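Local coordinates for BSU-2 beta-lactamase (Bacillus subtilis, PDB 6W5E), which hydrolyses beta-lactam antibiotics as a class D serine beta-lactamase, an activity associated with antibiotic resistance, at residues D45-F50 with V62-R67; L224-G229 with V241-D246; K90-E95 with H115-A120; A83-Q88 with L187-P192; M37-E42 with V256-K261. All blocks are in the same frame, centred on the assembly; numbering follows the deposited sequence. Where two conformers were deposited one is given.

The five contacts fall into two groups on opposite sides of the chain's centre. In the sheet half, interactions 1 and 2 share neighbouring strands, where Thr49 N lies 2.8 Å from Asn243 O. Interaction 5 lays the C-terminal helix over interaction 1, with Ile258 CG2 3.7 Å from Phe50 CZ. In the helical half, interactions 3 and 4 meet where Asp94 CA comes 3.6 Å from Leu87 CD2. Carboxylated Lys79 lies just before the helix of interaction 4 in the chain, and the strand with Lys214 and Gly216, the family's Lys-Thr-Gly motif, pairs with interaction 2. Arg67 and Leu224 each lie about 3 Å from a malonate ion, probably from the crystallisation liquor.

Interaction 1. Residues D45-F50 with V62-R67; sequences DTDGTF and VYNRKR
Phe50 and Tyr63 form an antiparallel hydrogen-bonded pair, with Tyr63 N 2.8 Å from Phe50 O and a longer return bond of 3.3 Å from Phe50 N to Tyr63 O. Tyr63 O has a second donor, for Thr49 sets OG1 anti to its nitrogen (chi1 -180°) and brings it to 2.7 Å from that oxygen. Beyond the pairing, Asn64 uses both ends of its amide. Asn64 ND2 donates to Gly48 O at 2.9 Å, rising 36° above the carbonyl plane, while Asn64 OD1 caps the short helix by accepting from Arg67 N at 3.1 Å. Arg67, extended from CG to NE, runs alongside Gly48, with Arg67 CD 3.6 Å from Gly48 CA, and lays one guanidinium face on Asp47 O. Arg67 NH1 makes a 3.4 Å salt bridge with Asp47 OD2 and also bonds a malonate ion, probably from crystallisation, but the main polar partner of Arg67 is Asn243. A water joins Thr46 O, Gly48 N and Tyr63 OH. This is the open end of the hairpin of strands 48-54 and 59-63: strand 236-244 continues the sheet beside Thr49, helix 65-68 follows Asn64, helix 248-261 covers Phe50, and Phe43 stacks on the Tyr63 ring.

Interaction 2. Residues L224-G229 with V241-D246; sequences LGWFVG and VTNVDD
Asn243 turns CG anti to its backbone nitrogen (chi1 163°), whereas Trp226 swings CG opposite its carbonyl carbon (chi1 -66°), and the two torsions bring the amide over the indole. Asn243 ND2 stands above the middle of one ring face, 3.5 Å from Trp226 CE2, with the amide and ring planes inclined by 58°. Asn243 CB adds a CH-pi contact, 4.2 Å from the centroid of the six-membered ring. At the ring edge, and in its plane, Val241 CG1 lies 4.0 Å from Trp226 CZ3, and Val228 continues this apolar row. The amide oxygen faces other partners, accepting from Arg67 NE and Gln72 NE2. The backbones themselves run almost exactly antiparallel: Gly225 N reaches Val244 O at 2.9 Å, Phe227 N reaches Thr242 O at 3.0 Å, and both bonds are returned. On the face of Val244, Asp246 O folds back over Gly225, which has no side chain there. Trp226 NE1 donates to Thr73 O, and the backbone of Trp226 bonds Gly216. The hairpin of strands 225-233 and 236-244 thus lies directly beside the Lys-Thr-Gly strand in the central antiparallel sheet characteristic of serine beta-lactamases and penicillin-binding proteins.

Interaction 3. Residues K90-E95 with H115-A120; sequences KAVRDE and HTLGSA
Glu95 O meets the start of helix 117-122 in the tight part of this contact, accepting from two donors. Gly118 N approaches at 2.9 Å, a first-turn N-H with no earlier helical carbonyl to bond, and Thr116 OG1 donates from 3.1 Å, lying in the carbonyl plane. Thr116 holds OG1 between its backbone nitrogen and carbonyl carbon (chi1 68°), where the same atom also takes the N-H of Ser119 at 3.1 Å. Ser119 OG accepts from Thr116 N at 2.9 Å in return, completing a capping box. Beside these polar bonds Leu117 crosses Val92 at about a right angle, its CD2 3.9 Å from Val92 CG2, and Leu117 CB lies 3.7 Å from Asp94 O.

The other side is loose. Arg93 is exposed and does not touch the helix start, and Asp94 OD1 accepts from Tyr96 N. The carboxylate of Glu95 leads away to a salt bridge with Arg199. Val92 and Leu117 press on Leu87 at the end of helix 81-88, Tyr128 of helix 126-136 borders Leu117, and Met200 of helix 191-200 packs against both Leu117 and Glu95.

Interaction 4. Residues A83-Q88 with L187-P192; sequences ALIGLQ and LPFDKP
Gln88, on the last turn of helix 81-88, holds the N-cap residue of helix 191-200 by two hydrogen bonds to Asp190, in the helical region of the enzyme. Asp190 N donates to Gln88 OE1 at 2.8 Å in a nearly straight bond (165°), arriving somewhat tilted from the plane of the amide. Gln88 NE2 in turn donates to Asp190 OD1 at 3.1 Å. This second bond lies in the amide plane of Gln88 but meets the carboxylate from above, because the two flat groups stand nearly perpendicular, 81° apart. With both ends of the amide occupied, its rotation is fixed. Although Asp190 sits at the N-cap position, its carboxylate makes no capping bond. The glutamine reaches there with CG anti to its backbone nitrogen (chi1 -174°) and a bend at chi2.

Helix 81-88 follows carboxylated Lys79, which in class D enzymes typically serves as general base, so the contact joins the helix leading from the active site to a chain segment some hundred residues later. Phe189 packs against helix 81-88. Leu84 CB lies over one face of its ring, offset toward the rim and 3.6 Å from Phe189 CZ, crossing the aromatic side chain at about a right angle. Gln88 CB comes to the ring edge instead, in its plane and 3.6 Å from Phe189 CD1. Trp144 of helix 138-147 meets the Phe189 ring with its plane nearly parallel, and Phe178 of helix 172-184 touches Leu84 and Leu187.

Interaction 5. Residues M37-E42 with V256-K261; sequences MNVDDE and VDILKK
Lys261 reaches from helix 248-261 to Asp41 and Glu42, making a salt-bridge network that closes the N-terminal part of the chain against the C-terminal helix, a pairing of chain ends familiar in the serine beta-lactamase fold. The lysine leaves its helix with CG opposite the carbonyl carbon (chi1 -82°) and is fully extended beyond CG, so that NZ arrives from the opposite direction to both acids. It donates to Glu42 OE2 at 2.9 Å, meeting that oxygen on its anti side, and lies equally close to Asp41 OD1, also at 2.9 Å. Asp41 places its carboxylate there by holding CG between its backbone nitrogen and carbonyl carbon (chi1 68°).

Glu42 has CG opposite the carbonyl carbon (chi1 -60°), which puts Glu42 CG 3.6 Å from Ile258 CG1, and a bend at chi2 turns OE2 toward the helix. There Asp257 OD2 appears only 2.5 Å from Glu42 OE2. A separation this short suggests that one of the two acids is protonated and donates to the other, although Asp257 was modelled in two conformers and the detail remains doubtful.

Next to the charged cluster, Ile258 crosses Val39 at about a right angle, with its CD1 3.8 Å from Val39 CG1, and Met37 curls at chi3 to bring CE 4.0 Å from Ile258 CG2. Phe50 of strand 48-54 lies against the same isoleucine. Asn38 OD1 folds the chain into an Asx turn by accepting from Asp40 N. A water donates to Asn38 O at 3.1 Å and accepts from Lys261 NZ.

Interaction 1. Residues D45-F50 with V62-R67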
# COMPACT_ATOMS: atom_id res chain seq x y z
N ASP A 45 4.55 21.69 6.69
CA ASP A 45 3.79 22.35 5.64
C ASP A 45 2.78 21.42 4.98
O ASP A 45 2.28 21.72 3.89
CB ASP A 45 4.73 22.96 4.60
CG ASP A 45 5.42 24.22 5.11
OD1 ASP A 45 6.46 24.11 5.79
OD2 ASP A 45 4.90 25.33 4.82
N THR A 46 2.44 20.30 5.62
CA THR A 46 1.61 19.27 5.00
C THR A 46 0.59 18.77 6.01
O THR A 46 0.92 18.54 7.17
CB THR A 46 2.51 18.10 4.58
OG1 THR A 46 3.51 18.58 3.67
CG2 THR A 46 1.70 17.04 3.88
N ASP A 47 -0.65 18.61 5.57
CA ASP A 47 -1.68 17.96 6.38
C ASP A 47 -1.49 16.46 6.23
O ASP A 47 -1.77 15.90 5.16
CB ASP A 47 -3.05 18.41 5.87
CG ASP A 47 -4.16 18.13 6.85
OD1 ASP A 47 -3.89 17.55 7.92
OD2 ASP A 47 -5.33 18.48 6.55
N GLY A 48 -1.00 15.79 7.27
CA GLY A 48 -0.66 14.39 7.08
C GLY A 48 -0.58 13.62 8.38
O GLY A 48 -0.67 14.19 9.47
N THR A 49 -0.41 12.31 8.24
CA THR A 49 -0.23 11.41 9.37
C THR A 49 0.85 10.38 9.03
O THR A 49 1.09 10.07 7.86
CB THR A 49 -1.56 10.74 9.76
OG1 THR A 49 -1.38 9.87 10.87
CG2 THR A 49 -2.12 9.95 8.59
N PHE A 50 1.52 9.88 10.06
CA PHE A 50 2.54 8.85 9.92
C PHE A 50 2.37 7.87 11.06
O PHE A 50 2.23 8.27 12.22
CB PHE A 50 3.95 9.47 9.98
CG PHE A 50 5.06 8.44 9.99
CD1 PHE A 50 5.42 7.79 8.82
CD2 PHE A 50 5.75 8.16 11.15
CE1 PHE A 50 6.43 6.86 8.82
CE2 PHE A 50 6.78 7.23 11.15
CZ PHE A 50 7.12 6.58 9.99
N VAL A 62 2.26 7.07 16.41
CA VAL A 62 1.31 7.74 15.53
C VAL A 62 1.53 9.25 15.63
O VAL A 62 1.36 9.83 16.71
CB VAL A 62 -0.15 7.41 15.90
CG1 VAL A 62 -1.11 8.14 14.96
CG2 VAL A 62 -0.40 5.91 15.86
N TYR A 63 1.89 9.87 14.51
CA TYR A 63 1.85 11.32 14.38
C TYR A 63 0.51 11.73 13.77
O TYR A 63 0.12 11.21 12.72
CB TYR A 63 2.99 11.83 13.49
CG TYR A 63 2.77 13.26 13.03
CD1 TYR A 63 3.10 14.33 13.87
CD2 TYR A 63 2.21 13.54 11.79
CE1 TYR A 63 2.87 15.65 13.46
CE2 TYR A 63 1.98 14.85 11.38
CZ TYR A 63 2.31 15.90 12.21
OH TYR A 63 2.08 17.19 11.80
N ASN A 64 -0.19 12.65 14.45
CA ASN A 64 -1.49 13.17 14.03
C ASN A 64 -2.58 12.11 14.17
O ASN A 64 -3.05 11.53 13.18
CB ASN A 64 -1.44 13.79 12.62
CG ASN A 64 -2.67 14.62 12.31
OD1 ASN A 64 -3.69 14.53 13.01
ND2 ASN A 64 -2.59 15.42 11.26
N ARG A 65 -3.01 11.90 15.41
CA ARG A 65 -3.98 10.86 15.71
C ARG A 65 -5.32 11.13 15.03
O ARG A 65 -5.99 10.20 14.57
CB ARG A 65 -4.13 10.77 17.23
CG ARG A 65 -5.29 9.95 17.73
CD ARG A 65 -4.97 8.47 17.68
NE ARG A 65 -3.63 8.17 18.19
CZ ARG A 65 -3.24 6.96 18.56
NH1 ARG A 65 -4.09 5.94 18.49
NH2 ARG A 65 -2.01 6.76 19.00
N LYS A 66 -5.74 12.40 14.97
CA LYS A 66 -7.02 12.72 14.33
C LYS A 66 -7.04 12.25 12.89
O LYS A 66 -7.96 11.55 12.46
CB LYS A 66 -7.29 14.22 14.39
CG LYS A 66 -8.59 14.61 13.71
CD LYS A 66 -8.87 16.10 13.81
CE LYS A 66 -9.80 16.41 14.97
NZ LYS A 66 -10.00 17.87 15.14
N ARG A 67 -6.02 12.63 12.11
CA ARG A 67 -5.98 12.24 10.71
C ARG A 67 -5.79 10.73 10.56
O ARG A 67 -6.33 10.13 9.62
CB ARG A 67 -4.91 13.02 9.96
CG ARG A 67 -5.02 12.84 8.46
CD ARG A 67 -4.11 13.75 7.68
NE ARG A 67 -4.14 13.38 6.27
CZ ARG A 67 -4.78 14.05 5.32
NH1 ARG A 67 -5.43 15.17 5.61
NH2 ARG A 67 -4.76 13.60 4.08
O HOH W 1 0.06 17.48 9.64

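Interaction 2. Residues L224-G229 with V241-D246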
# COMPACT_ATOMS: atom_id res chain seq x y z
N LEU A 224 -4.43 13.89 -2.60
CA LEU A 224 -4.44 12.84 -1.59
C LEU A 224 -3.33 11.87 -1.94
O LEU A 224 -3.20 11.47 -3.10
CB LEU A 224 -5.78 12.10 -1.62
CG LEU A 224 -5.90 10.86 -0.74
CD1 LEU A 224 -5.70 11.21 0.72
CD2 LEU A 224 -7.27 10.23 -0.97
N GLY A 225 -2.52 11.51 -0.96
CA GLY A 225 -1.35 10.69 -1.21
C GLY A 225 -1.10 9.71 -0.09
O GLY A 225 -1.35 10.00 1.09
N TRP A 226 -0.59 8.54 -0.46
CA TRP A 226 -0.29 7.48 0.48
C TRP A 226 1.06 6.85 0.14
O TRP A 226 1.44 6.76 -1.03
CB TRP A 226 -1.26 6.32 0.33
CG TRP A 226 -2.71 6.50 0.66
CD1 TRP A 226 -3.70 6.89 -0.20
CD2 TRP A 226 -3.36 6.17 1.89
NE1 TRP A 226 -4.93 6.86 0.44
CE2 TRP A 226 -4.74 6.42 1.72
CE3 TRP A 226 -2.91 5.69 3.13
CZ2 TRP A 226 -5.67 6.20 2.74
CZ3 TRP A 226 -3.83 5.48 4.14
CH2 TRP A 226 -5.19 5.74 3.95
N PHE A 227 1.75 6.36 1.17
CA PHE A 227 2.82 5.39 0.99
C PHE A 227 2.75 4.43 2.17
O PHE A 227 2.85 4.85 3.33
CB PHE A 227 4.20 6.05 0.89
CG PHE A 227 5.32 5.09 0.59
CD1 PHE A 227 5.33 4.36 -0.60
CD2 PHE A 227 6.37 4.91 1.48
CE1 PHE A 227 6.36 3.47 -0.89
CE2 PHE A 227 7.40 4.03 1.19
CZ PHE A 227 7.40 3.31 0.02
N VAL A 228 2.51 3.15 1.89
CA VAL A 228 2.24 2.16 2.93
C VAL A 228 3.10 0.94 2.68
O VAL A 228 3.42 0.61 1.54
CB VAL A 228 0.73 1.80 2.98
CG1 VAL A 228 -0.12 3.07 3.07
CG2 VAL A 228 0.31 0.96 1.78
N GLY A 229 3.50 0.27 3.76
CA GLY A 229 4.34 -0.90 3.55
C GLY A 229 5.05 -1.30 4.84
O GLY A 229 4.53 -1.13 5.94
N VAL A 241 2.62 3.52 7.62
CA VAL A 241 1.59 4.14 6.79
C VAL A 241 1.79 5.64 6.85
O VAL A 241 1.82 6.23 7.94
CB VAL A 241 0.18 3.79 7.29
CG1 VAL A 241 -0.87 4.67 6.63
CG2 VAL A 241 -0.14 2.33 7.01
N THR A 242 1.91 6.27 5.69
CA THR A 242 1.95 7.72 5.56
C THR A 242 0.81 8.16 4.65
O THR A 242 0.56 7.54 3.61
CB THR A 242 3.28 8.16 4.97
OG1 THR A 242 4.33 7.68 5.80
CG2 THR A 242 3.36 9.69 4.87
N ASN A 243 0.11 9.21 5.06
CA ASN A 243 -1.03 9.72 4.30
C ASN A 243 -1.01 11.24 4.38
O ASN A 243 -0.80 11.79 5.47
CB ASN A 243 -2.33 9.14 4.88
CG ASN A 243 -3.56 9.91 4.45
OD1 ASN A 243 -4.00 10.82 5.14
ND2 ASN A 243 -4.13 9.53 3.31
N VAL A 244 -1.20 11.91 3.24
CA VAL A 244 -1.01 13.36 3.14
C VAL A 244 -2.04 13.97 2.18
O VAL A 244 -2.58 13.30 1.30
CB VAL A 244 0.42 13.73 2.66
CG1 VAL A 244 1.47 13.37 3.70
CG2 VAL A 244 0.73 13.08 1.31
N ASP A 245 -2.26 15.27 2.35
CA ASP A 245 -3.03 16.07 1.40
C ASP A 245 -2.12 16.56 0.27
O ASP A 245 -2.04 17.76 -0.01
CB ASP A 245 -3.74 17.23 2.11
CG ASP A 245 -2.80 18.37 2.53
OD1 ASP A 245 -1.64 18.08 2.89
OD2 ASP A 245 -3.22 19.55 2.49
N ASP A 246 -1.45 15.62 -0.40
CA ASP A 246 -0.42 15.89 -1.39
C ASP A 246 -0.25 14.60 -2.18
O ASP A 246 -1.05 13.67 -2.02
CB ASP A 246 0.87 16.33 -0.69
CG ASP A 246 1.76 17.23 -1.54
OD1 ASP A 246 1.78 17.08 -2.78
OD2 ASP A 246 2.47 18.07 -0.96

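Interaction 3. Residues K90-E95 with H115-A120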
# COMPACT_ATOMS: atom_id res chain seq x y z
N LYS A 90 -7.00 -17.34 -8.19
CA LYS A 90 -6.48 -17.75 -9.49
C LYS A 90 -7.04 -16.92 -10.65
O LYS A 90 -7.10 -17.40 -11.79
CB LYS A 90 -6.63 -19.26 -9.73
CG LYS A 90 -6.04 -20.09 -8.60
CD LYS A 90 -6.03 -21.57 -8.92
N ALA A 91 -7.44 -15.68 -10.39
CA ALA A 91 -7.77 -14.76 -11.48
C ALA A 91 -6.52 -14.29 -12.21
O ALA A 91 -6.62 -13.84 -13.36
CB ALA A 91 -8.57 -13.56 -10.97
N VAL A 92 -5.36 -14.36 -11.56
CA VAL A 92 -4.06 -14.16 -12.18
C VAL A 92 -3.15 -15.28 -11.71
O VAL A 92 -3.31 -15.81 -10.61
CB VAL A 92 -3.44 -12.77 -11.86
CG1 VAL A 92 -4.09 -11.68 -12.71
CG2 VAL A 92 -3.56 -12.45 -10.38
N ARG A 93 -2.15 -15.61 -12.54
CA ARG A 93 -1.32 -16.79 -12.30
C ARG A 93 -0.18 -16.50 -11.33
O ARG A 93 0.10 -17.32 -10.44
CB ARG A 93 -0.77 -17.29 -13.64
CG ARG A 93 -0.03 -18.62 -13.60
CD ARG A 93 0.89 -18.76 -14.81
NE ARG A 93 1.75 -17.58 -14.93
CZ ARG A 93 1.73 -16.73 -15.95
NH1 ARG A 93 0.90 -16.92 -16.97
NH2 ARG A 93 2.54 -15.68 -15.94
N ASP A 94 0.49 -15.37 -11.48
CA ASP A 94 1.67 -15.01 -10.69
C ASP A 94 2.01 -13.56 -11.02
O ASP A 94 1.25 -12.87 -11.70
CB ASP A 94 2.84 -15.99 -10.91
CG ASP A 94 3.28 -16.08 -12.38
OD1 ASP A 94 3.13 -15.10 -13.14
OD2 ASP A 94 3.79 -17.16 -12.77
N GLU A 95 3.17 -13.10 -10.54
CA GLU A 95 3.58 -11.72 -10.72
C GLU A 95 3.86 -11.38 -12.18
O GLU A 95 3.99 -10.19 -12.52
CB GLU A 95 4.80 -11.39 -9.84
CG GLU A 95 6.09 -12.13 -10.22
CD GLU A 95 6.28 -13.45 -9.47
OE1 GLU A 95 5.35 -14.28 -9.47
OE2 GLU A 95 7.38 -13.67 -8.90
N HIS A 115 1.55 -5.00 -19.60
CA HIS A 115 1.86 -5.04 -18.18
C HIS A 115 1.59 -6.42 -17.60
O HIS A 115 0.86 -7.23 -18.17
CB HIS A 115 1.06 -3.98 -17.42
CG HIS A 115 1.78 -2.68 -17.31
ND1 HIS A 115 2.81 -2.49 -16.42
CD2 HIS A 115 1.65 -1.53 -18.00
CE1 HIS A 115 3.29 -1.26 -16.55
NE2 HIS A 115 2.60 -0.66 -17.51
N THR A 116 2.23 -6.67 -16.46
CA THR A 116 1.98 -7.84 -15.63
C THR A 116 1.46 -7.38 -14.27
O THR A 116 1.44 -6.18 -13.96
CB THR A 116 3.24 -8.68 -15.43
OG1 THR A 116 4.19 -7.95 -14.63
CG2 THR A 116 3.87 -9.02 -16.76
N LEU A 117 1.03 -8.35 -13.47
CA LEU A 117 0.59 -8.04 -12.12
C LEU A 117 1.67 -7.27 -11.36
O LEU A 117 1.38 -6.28 -10.68
CB LEU A 117 0.22 -9.35 -11.41
CG LEU A 117 -0.38 -9.23 -10.01
CD1 LEU A 117 -1.80 -8.68 -10.07
CD2 LEU A 117 -0.34 -10.57 -9.31
N GLY A 118 2.92 -7.70 -11.50
CA GLY A 118 4.01 -7.04 -10.79
C GLY A 118 4.40 -5.70 -11.37
O GLY A 118 4.64 -4.75 -10.62
N SER A 119 4.49 -5.59 -12.69
CA SER A 119 4.87 -4.30 -13.25
C SER A 119 3.78 -3.27 -13.03
O SER A 119 4.07 -2.09 -12.80
CB SER A 119 5.22 -4.41 -14.74
OG SER A 119 4.07 -4.64 -15.52
N ALA A 120 2.52 -3.71 -13.07
CA ALA A 120 1.42 -2.79 -12.83
C ALA A 120 1.38 -2.33 -11.39
O ALA A 120 0.91 -1.23 -11.11
CB ALA A 120 0.10 -3.40 -13.27

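Interaction 4. Residues A83-Q88 with L187-P192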
# COMPACT_ATOMS: atom_id res chain seq x y z
N ALA A 83 -4.14 -7.70 -5.55
CA ALA A 83 -3.18 -8.73 -5.93
C ALA A 83 -3.32 -9.98 -5.06
O ALA A 83 -3.30 -11.10 -5.57
CB ALA A 83 -1.76 -8.18 -5.85
N LEU A 84 -3.47 -9.80 -3.74
CA LEU A 84 -3.65 -10.95 -2.86
C LEU A 84 -4.88 -11.76 -3.24
O LEU A 84 -4.81 -12.98 -3.41
CB LEU A 84 -3.74 -10.49 -1.40
CG LEU A 84 -2.44 -9.98 -0.76
CD1 LEU A 84 -2.76 -9.15 0.47
CD2 LEU A 84 -1.52 -11.15 -0.42
N ILE A 85 -6.03 -11.09 -3.38
CA ILE A 85 -7.26 -11.79 -3.74
C ILE A 85 -7.11 -12.44 -5.11
O ILE A 85 -7.47 -13.60 -5.31
CB ILE A 85 -8.46 -10.84 -3.72
CG1 ILE A 85 -8.70 -10.29 -2.31
CG2 ILE A 85 -9.71 -11.54 -4.25
CD1 ILE A 85 -9.65 -9.10 -2.30
N GLY A 86 -6.57 -11.68 -6.07
CA GLY A 86 -6.50 -12.17 -7.44
C GLY A 86 -5.64 -13.41 -7.57
O GLY A 86 -6.01 -14.35 -8.28
N LEU A 87 -4.50 -13.44 -6.88
CA LEU A 87 -3.68 -14.64 -6.88
C LEU A 87 -4.37 -15.78 -6.15
O LEU A 87 -4.36 -16.92 -6.62
CB LEU A 87 -2.33 -14.34 -6.23
CG LEU A 87 -1.40 -13.44 -7.05
CD1 LEU A 87 -0.28 -12.86 -6.18
CD2 LEU A 87 -0.84 -14.21 -8.25
N GLN A 88 -4.99 -15.48 -5.00
CA GLN A 88 -5.60 -16.54 -4.20
C GLN A 88 -6.72 -17.24 -4.96
O GLN A 88 -6.84 -18.47 -4.90
CB GLN A 88 -6.13 -15.96 -2.88
CG GLN A 88 -6.66 -17.00 -1.91
CD GLN A 88 -5.57 -17.93 -1.39
OE1 GLN A 88 -4.41 -17.54 -1.26
NE2 GLN A 88 -5.95 -19.16 -1.07
N LEU A 187 -2.73 -13.68 7.40
CA LEU A 187 -3.91 -13.45 6.61
C LEU A 187 -4.30 -14.78 5.97
O LEU A 187 -3.46 -15.68 5.83
CB LEU A 187 -3.64 -12.40 5.52
CG LEU A 187 -3.50 -10.95 5.98
CD1 LEU A 187 -3.01 -10.11 4.81
CD2 LEU A 187 -4.82 -10.42 6.52
N PRO A 188 -5.56 -14.94 5.58
CA PRO A 188 -6.03 -16.20 4.99
C PRO A 188 -5.69 -16.34 3.51
O PRO A 188 -6.57 -16.52 2.66
CB PRO A 188 -7.54 -16.13 5.24
CG PRO A 188 -7.85 -14.68 5.24
CD PRO A 188 -6.67 -14.02 5.89
N PHE A 189 -4.41 -16.22 3.19
CA PHE A 189 -3.90 -16.47 1.86
C PHE A 189 -2.84 -17.56 1.93
O PHE A 189 -2.19 -17.73 2.97
CB PHE A 189 -3.28 -15.19 1.26
CG PHE A 189 -4.27 -14.08 1.10
CD1 PHE A 189 -5.24 -14.15 0.11
CD2 PHE A 189 -4.24 -12.98 1.94
CE1 PHE A 189 -6.17 -13.14 -0.04
CE2 PHE A 189 -5.18 -11.97 1.80
CZ PHE A 189 -6.13 -12.04 0.80
N ASP A 190 -2.67 -18.29 0.83
CA ASP A 190 -1.57 -19.25 0.77
C ASP A 190 -0.25 -18.53 1.01
O ASP A 190 -0.07 -17.38 0.61
CB ASP A 190 -1.53 -19.95 -0.59
CG ASP A 190 -2.81 -20.70 -0.90
OD1 ASP A 190 -3.62 -20.93 0.02
OD2 ASP A 190 -3.00 -21.08 -2.07
N LYS A 191 0.66 -19.21 1.69
CA LYS A 191 1.99 -18.63 1.91
C LYS A 191 2.65 -18.14 0.63
O LYS A 191 3.12 -17.00 0.62
CB LYS A 191 2.86 -19.60 2.73
CG LYS A 191 2.54 -19.59 4.21
CD LYS A 191 3.65 -18.91 5.00
CE LYS A 191 3.17 -18.44 6.37
NZ LYS A 191 4.25 -17.69 7.08
N PRO A 192 2.71 -18.91 -0.46
CA PRO A 192 3.35 -18.36 -1.68
C PRO A 192 2.66 -17.12 -2.22
O PRO A 192 3.33 -16.27 -2.80
CB PRO A 192 3.28 -19.53 -2.67
CG PRO A 192 3.13 -20.75 -1.84
CD PRO A 192 2.38 -20.34 -0.61

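Interaction 5. Residues M37-E42 with V256-K261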
# COMPACT_ATOMS: atom_id res chain seq x y z
N MET A 37 10.22 8.69 19.19
CA MET A 37 10.42 9.41 17.94
C MET A 37 9.67 10.74 17.90
O MET A 37 8.75 10.99 18.67
CB MET A 37 9.93 8.59 16.75
CG MET A 37 10.45 7.19 16.66
SD MET A 37 9.54 6.33 15.36
CE MET A 37 9.94 7.32 13.92
N ASN A 38 10.06 11.57 16.93
CA ASN A 38 9.32 12.76 16.57
C ASN A 38 9.48 12.99 15.08
O ASN A 38 10.60 12.90 14.56
CB ASN A 38 9.85 13.98 17.33
CG ASN A 38 8.97 15.19 17.15
OD1 ASN A 38 9.04 15.88 16.13
ND2 ASN A 38 8.13 15.47 18.16
N VAL A 39 8.38 13.28 14.38
CA VAL A 39 8.42 13.50 12.94
C VAL A 39 7.74 14.80 12.54
O VAL A 39 7.42 15.00 11.36
CB VAL A 39 7.85 12.29 12.15
CG1 VAL A 39 8.60 11.01 12.51
CG2 VAL A 39 6.35 12.14 12.40
N ASP A 40 7.52 15.70 13.51
CA ASP A 40 6.80 16.95 13.24
C ASP A 40 7.35 17.67 12.02
O ASP A 40 6.58 18.18 11.19
CB ASP A 40 6.93 17.91 14.42
CG ASP A 40 6.12 17.50 15.62
OD1 ASP A 40 5.48 16.44 15.62
OD2 ASP A 40 6.15 18.28 16.60
N ASP A 41 8.67 17.76 11.89
CA ASP A 41 9.18 18.65 10.85
C ASP A 41 9.05 18.08 9.44
O ASP A 41 9.27 18.81 8.47
CB ASP A 41 10.59 19.19 11.15
CG ASP A 41 11.68 18.15 11.09
OD1 ASP A 41 11.47 17.01 10.64
OD2 ASP A 41 12.80 18.50 11.52
N GLU A 42 8.67 16.81 9.31
CA GLU A 42 8.36 16.27 8.00
C GLU A 42 7.01 16.74 7.48
O GLU A 42 6.74 16.63 6.28
CB GLU A 42 8.34 14.75 8.05
CG GLU A 42 9.64 14.11 8.48
CD GLU A 42 10.72 14.19 7.43
OE1 GLU A 42 10.40 14.37 6.24
OE2 GLU A 42 11.89 14.01 7.80
N VAL A 256 10.59 7.89 3.45
CA VAL A 256 12.01 7.58 3.29
C VAL A 256 12.87 8.47 4.18
O VAL A 256 13.81 8.00 4.82
CB VAL A 256 12.41 7.63 1.81
CG1 VAL A 256 13.92 7.59 1.66
CG2 VAL A 256 11.75 6.47 1.05
N ASP A 257 12.54 9.77 4.24
CA ASP A 257 13.29 10.66 5.12
C ASP A 257 13.23 10.19 6.57
O ASP A 257 14.26 10.17 7.26
CB ASP A 257 12.82 12.11 4.97
CG ASP A 257 13.94 13.11 5.24
OD1 ASP A 257 14.97 13.06 4.53
OD2 ASP A 257 13.78 13.94 6.14
N ILE A 258 12.05 9.79 7.05
CA ILE A 258 11.91 9.33 8.43
C ILE A 258 12.70 8.05 8.64
O ILE A 258 13.42 7.91 9.64
CB ILE A 258 10.42 9.14 8.79
CG1 ILE A 258 9.68 10.48 8.76
CG2 ILE A 258 10.29 8.45 10.14
CD1 ILE A 258 8.18 10.34 8.78
N LEU A 259 12.58 7.10 7.71
CA LEU A 259 13.26 5.82 7.89
C LEU A 259 14.77 5.97 7.86
O LEU A 259 15.49 5.20 8.51
CB LEU A 259 12.78 4.80 6.85
CG LEU A 259 11.30 4.43 6.89
CD1 LEU A 259 10.97 3.44 5.77
CD2 LEU A 259 10.87 3.86 8.25
N LYS A 260 15.28 6.95 7.10
CA LYS A 260 16.71 7.26 7.12
C LYS A 260 17.11 7.94 8.42
O LYS A 260 18.11 7.56 9.05
CB LYS A 260 17.06 8.13 5.92
CG LYS A 260 17.12 7.38 4.60
CD LYS A 260 17.44 8.32 3.45
CE LYS A 260 17.73 7.54 2.19
NZ LYS A 260 17.98 8.43 1.02
N LYS A 261 16.34 8.95 8.86
CA LYS A 261 16.66 9.67 10.09
C LYS A 261 16.71 8.74 11.29
O LYS A 261 17.47 8.98 12.23
CB LYS A 261 15.58 10.71 10.36
CG LYS A 261 15.71 12.01 9.63
CD LYS A 261 14.54 12.89 10.06
CE LYS A 261 14.70 14.31 9.60
NZ LYS A 261 13.46 15.04 9.96
O HOH W 2 11.75 14.49 12.18